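Local coordinates for malic enzyme (Entamoeba histolytica, PDB 3NV9), which probably catalyses the oxidative decarboxylation of malate to pyruvate with a nicotinamide cofactor, as malic enzymes generally do, at residues Arg388-Phe393 with Pro415-Asp420. Sequence-based numbering, arbitrary orientation.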
ATOM      1  N   ARG A 388      19.200   4.678  23.245  1.00 24.74           N
ATOM      2  CA  ARG A 388      20.631   4.660  23.623  1.00 24.94           C
ATOM      3  C   ARG A 388      21.445   4.581  22.365  1.00 25.15           C
ATOM      4  O   ARG A 388      22.419   5.288  22.247  1.00 26.18           O
ATOM      5  CB  ARG A 388      20.993   3.519  24.564  1.00 25.39           C
ATOM      6  CG  ARG A 388      20.288   3.562  25.935  1.00 28.08           C
ATOM      7  CD  ARG A 388      20.759   2.387  26.855  1.00 35.00           C
ATOM      8  NE  ARG A 388      19.997   2.368  28.111  1.00 45.25           N
ATOM      9  CZ  ARG A 388      19.957   3.361  29.016  1.00 46.10           C
ATOM     10  NH1 ARG A 388      20.660   4.482  28.849  1.00 45.60           N
ATOM     11  NH2 ARG A 388      19.204   3.222  30.110  1.00 48.51           N
ATOM     12  N   ALA A 389      21.010   3.750  21.413  1.00 25.24           N
ATOM     13  CA  ALA A 389      21.671   3.609  20.118  1.00 25.05           C
ATOM     14  C   ALA A 389      21.755   4.950  19.404  1.00 25.72           C
ATOM     15  O   ALA A 389      22.802   5.285  18.812  1.00 26.58           O
ATOM     16  CB  ALA A 389      20.924   2.603  19.247  1.00 25.02           C
ATOM     17  N   LEU A 390      20.650   5.722  19.444  1.00 25.02           N
ATOM     18  CA  LEU A 390      20.582   7.025  18.744  1.00 23.42           C
ATOM     19  C   LEU A 390      21.501   8.034  19.418  1.00 23.69           C
ATOM     20  O   LEU A 390      22.240   8.783  18.762  1.00 23.81           O
ATOM     21  CB  LEU A 390      19.128   7.580  18.679  1.00 20.95           C
ATOM     22  CG  LEU A 390      18.952   8.954  18.045  1.00 19.86           C
ATOM     23  CD1 LEU A 390      19.603   9.035  16.691  1.00 18.99           C
ATOM     24  CD2 LEU A 390      17.452   9.323  17.901  1.00 19.50           C
ATOM     25  N   ALA A 391      21.411   8.084  20.734  1.00 23.95           N
ATOM     26  CA  ALA A 391      22.213   8.996  21.515  1.00 24.55           C
ATOM     27  C   ALA A 391      23.701   8.634  21.403  1.00 24.85           C
ATOM     28  O   ALA A 391      24.510   9.506  21.208  1.00 25.06           O
ATOM     29  CB  ALA A 391      21.778   8.928  22.933  1.00 24.53           C
ATOM     30  N   GLU A 392      24.054   7.352  21.521  1.00 25.83           N
ATOM     31  CA  GLU A 392      25.481   6.935  21.422  1.00 27.55           C
ATOM     32  C   GLU A 392      26.047   7.155  20.003  1.00 26.40           C
ATOM     33  O   GLU A 392      27.154   7.609  19.857  1.00 24.88           O
ATOM     34  CB  GLU A 392      25.670   5.485  21.846  1.00 27.58           C
ATOM     35  CG  GLU A 392      25.130   5.155  23.220  1.00 36.80           C
ATOM     36  CD  GLU A 392      25.088   3.638  23.512  1.00 45.38           C
ATOM     37  OE1 GLU A 392      25.356   2.822  22.590  1.00 49.57           O
ATOM     38  OE2 GLU A 392      24.780   3.266  24.665  1.00 48.46           O
ATOM     39  N   PHE A 393      25.247   6.879  18.965  1.00 26.13           N
ATOM     40  CA  PHE A 393      25.680   7.144  17.594  1.00 25.93           C
ATOM     41  C   PHE A 393      26.057   8.605  17.473  1.00 26.86           C
ATOM     42  O   PHE A 393      27.124   8.951  16.901  1.00 27.03           O
ATOM     43  CB  PHE A 393      24.589   6.830  16.559  1.00 25.72           C
ATOM     44  CG  PHE A 393      25.008   7.115  15.151  1.00 23.58           C
ATOM     45  CD1 PHE A 393      25.511   6.108  14.363  1.00 21.35           C
ATOM     46  CD2 PHE A 393      24.931   8.408  14.628  1.00 24.21           C
ATOM     47  CE1 PHE A 393      25.914   6.372  13.065  1.00 20.64           C
ATOM     48  CE2 PHE A 393      25.350   8.678  13.314  1.00 20.77           C
ATOM     49  CZ  PHE A 393      25.831   7.676  12.556  1.00 21.65           C
ATOM     50  N   PRO A 415      20.646   1.032  10.977  1.00 18.75           N
ATOM     51  CA  PRO A 415      20.982  -0.380  11.207  1.00 19.26           C
ATOM     52  C   PRO A 415      21.462  -0.609  12.615  1.00 19.89           C
ATOM     53  O   PRO A 415      21.249  -1.687  13.179  1.00 20.82           O
ATOM     54  CB  PRO A 415      22.088  -0.697  10.145  1.00 17.79           C
ATOM     55  CG  PRO A 415      22.614   0.678   9.756  1.00 19.58           C
ATOM     56  CD  PRO A 415      21.442   1.635   9.893  1.00 17.98           C
ATOM     57  N   LYS A 416      22.065   0.400  13.222  1.00 21.24           N
ATOM     58  CA  LYS A 416      22.454   0.248  14.607  1.00 22.05           C
ATOM     59  C   LYS A 416      21.189   0.210  15.524  1.00 23.32           C
ATOM     60  O   LYS A 416      21.072  -0.687  16.402  1.00 23.55           O
ATOM     61  CB  LYS A 416      23.433   1.357  14.981  1.00 23.02           C
ATOM     62  CG  LYS A 416      23.714   1.516  16.427  1.00 21.92           C
ATOM     63  CD  LYS A 416      24.524   2.792  16.598  1.00 25.47           C
ATOM     64  CE  LYS A 416      24.877   3.072  18.088  1.00 25.84           C
ATOM     65  NZ  LYS A 416      26.022   2.127  18.481  1.00 34.02           N
ATOM     66  N   GLU A 417      20.255   1.159  15.340  1.00 22.83           N
ATOM     67  CA  GLU A 417      18.945   1.055  16.043  1.00 22.63           C
ATOM     68  C   GLU A 417      18.346  -0.318  15.830  1.00 22.18           C
ATOM     69  O   GLU A 417      17.900  -0.929  16.761  1.00 22.16           O
ATOM     70  CB  GLU A 417      17.912   2.130  15.641  1.00 21.66           C
ATOM     71  CG  GLU A 417      18.288   3.508  16.107  1.00 20.02           C
ATOM     72  CD  GLU A 417      17.305   4.588  15.710  1.00 18.19           C
ATOM     73  OE1 GLU A 417      16.468   4.358  14.833  1.00 21.24           O
ATOM     74  OE2 GLU A 417      17.358   5.695  16.295  1.00 19.53           O
ATOM     75  N   ALA A 418      18.389  -0.816  14.604  1.00 22.41           N
ATOM     76  CA  ALA A 418      17.670  -2.024  14.288  1.00 22.80           C
ATOM     77  C   ALA A 418      18.252  -3.197  15.069  1.00 23.65           C
ATOM     78  O   ALA A 418      17.506  -4.027  15.599  1.00 23.37           O
ATOM     79  CB  ALA A 418      17.739  -2.291  12.774  1.00 23.30           C
ATOM     80  N   ALA A 419      19.594  -3.267  15.121  1.00 23.71           N
ATOM     81  CA  ALA A 419      20.268  -4.381  15.792  1.00 23.72           C
ATOM     82  C   ALA A 419      20.100  -4.282  17.290  1.00 23.28           C
ATOM     83  O   ALA A 419      19.818  -5.280  17.939  1.00 23.79           O
ATOM     84  CB  ALA A 419      21.765  -4.442  15.378  1.00 24.15           C
ATOM     85  N   ASP A 420      20.238  -3.088  17.868  1.00 23.36           N
ATOM     86  CA  ASP A 420      20.002  -2.976  19.330  1.00 23.53           C
ATOM     87  C   ASP A 420      18.536  -3.313  19.752  1.00 24.15           C
ATOM     88  O   ASP A 420      18.311  -4.044  20.760  1.00 24.15           O
ATOM     89  CB  ASP A 420      20.370  -1.590  19.857  1.00 23.34           C
ATOM     90  CG  ASP A 420      21.887  -1.293  19.851  1.00 24.59           C
ATOM     91  OD1 ASP A 420      22.230  -0.157  20.262  1.00 25.45           O
ATOM     92  OD2 ASP A 420      22.725  -2.147  19.480  1.00 25.38           O
TER
HETATM   93  O   HOH W   1      27.465   3.009  20.720  1.00 42.28           O
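Lys416 reaches across to the helix of residues 388-393 and lays its aliphatic chain across the turn from Ala389 to Phe393. Its CG is anti to the backbone N (chi1 168°), and the chain stays extended as far as CE, which comes to 3.1 Å from the carbonyl O of Ala389, an oxygen that already accepts the backbone N-H of Phe393 one turn on. A bend at the last torsion then turns NZ toward a water beside Glu392. CD packs 4.0 Å from CB of Phe393 and meets the phenyl ring at its edge, near the ring plane. A long lysine suits this partly exposed flank because its methylenes cover the neighbouring helix while its ammonium group reaches that water. NZ lies 4.2 Å from OE1 of Glu392, too far for a salt bridge, and the water joins them, accepting from NZ and donating to OE1. Both segments belong to the Rossmann-type NAD-binding region, where helices 380-396 and 413-428 run roughly antiparallel, their local axes inclined at 143°. Ala389 marks the closest backbone approach, its CA 5.5 Å from CA of Glu417; a small methyl fits here, facing CG of Lys416, CA and CG of Glu417, and OD1 of Asp420, which is 3.2 Å from CB of Ala389. The other carboxylate oxygen of Asp420, OD2, is hydrogen-bonded to Trp438 of helix 438-461. Glu417 stretches alongside Leu390, pointing the same way, with its OE2 3.5 Å from CB of Leu390. That leucine turns its branched, apolar end into the interior, against Val201 and Ala204 of helix 193-213 as well as Ile413.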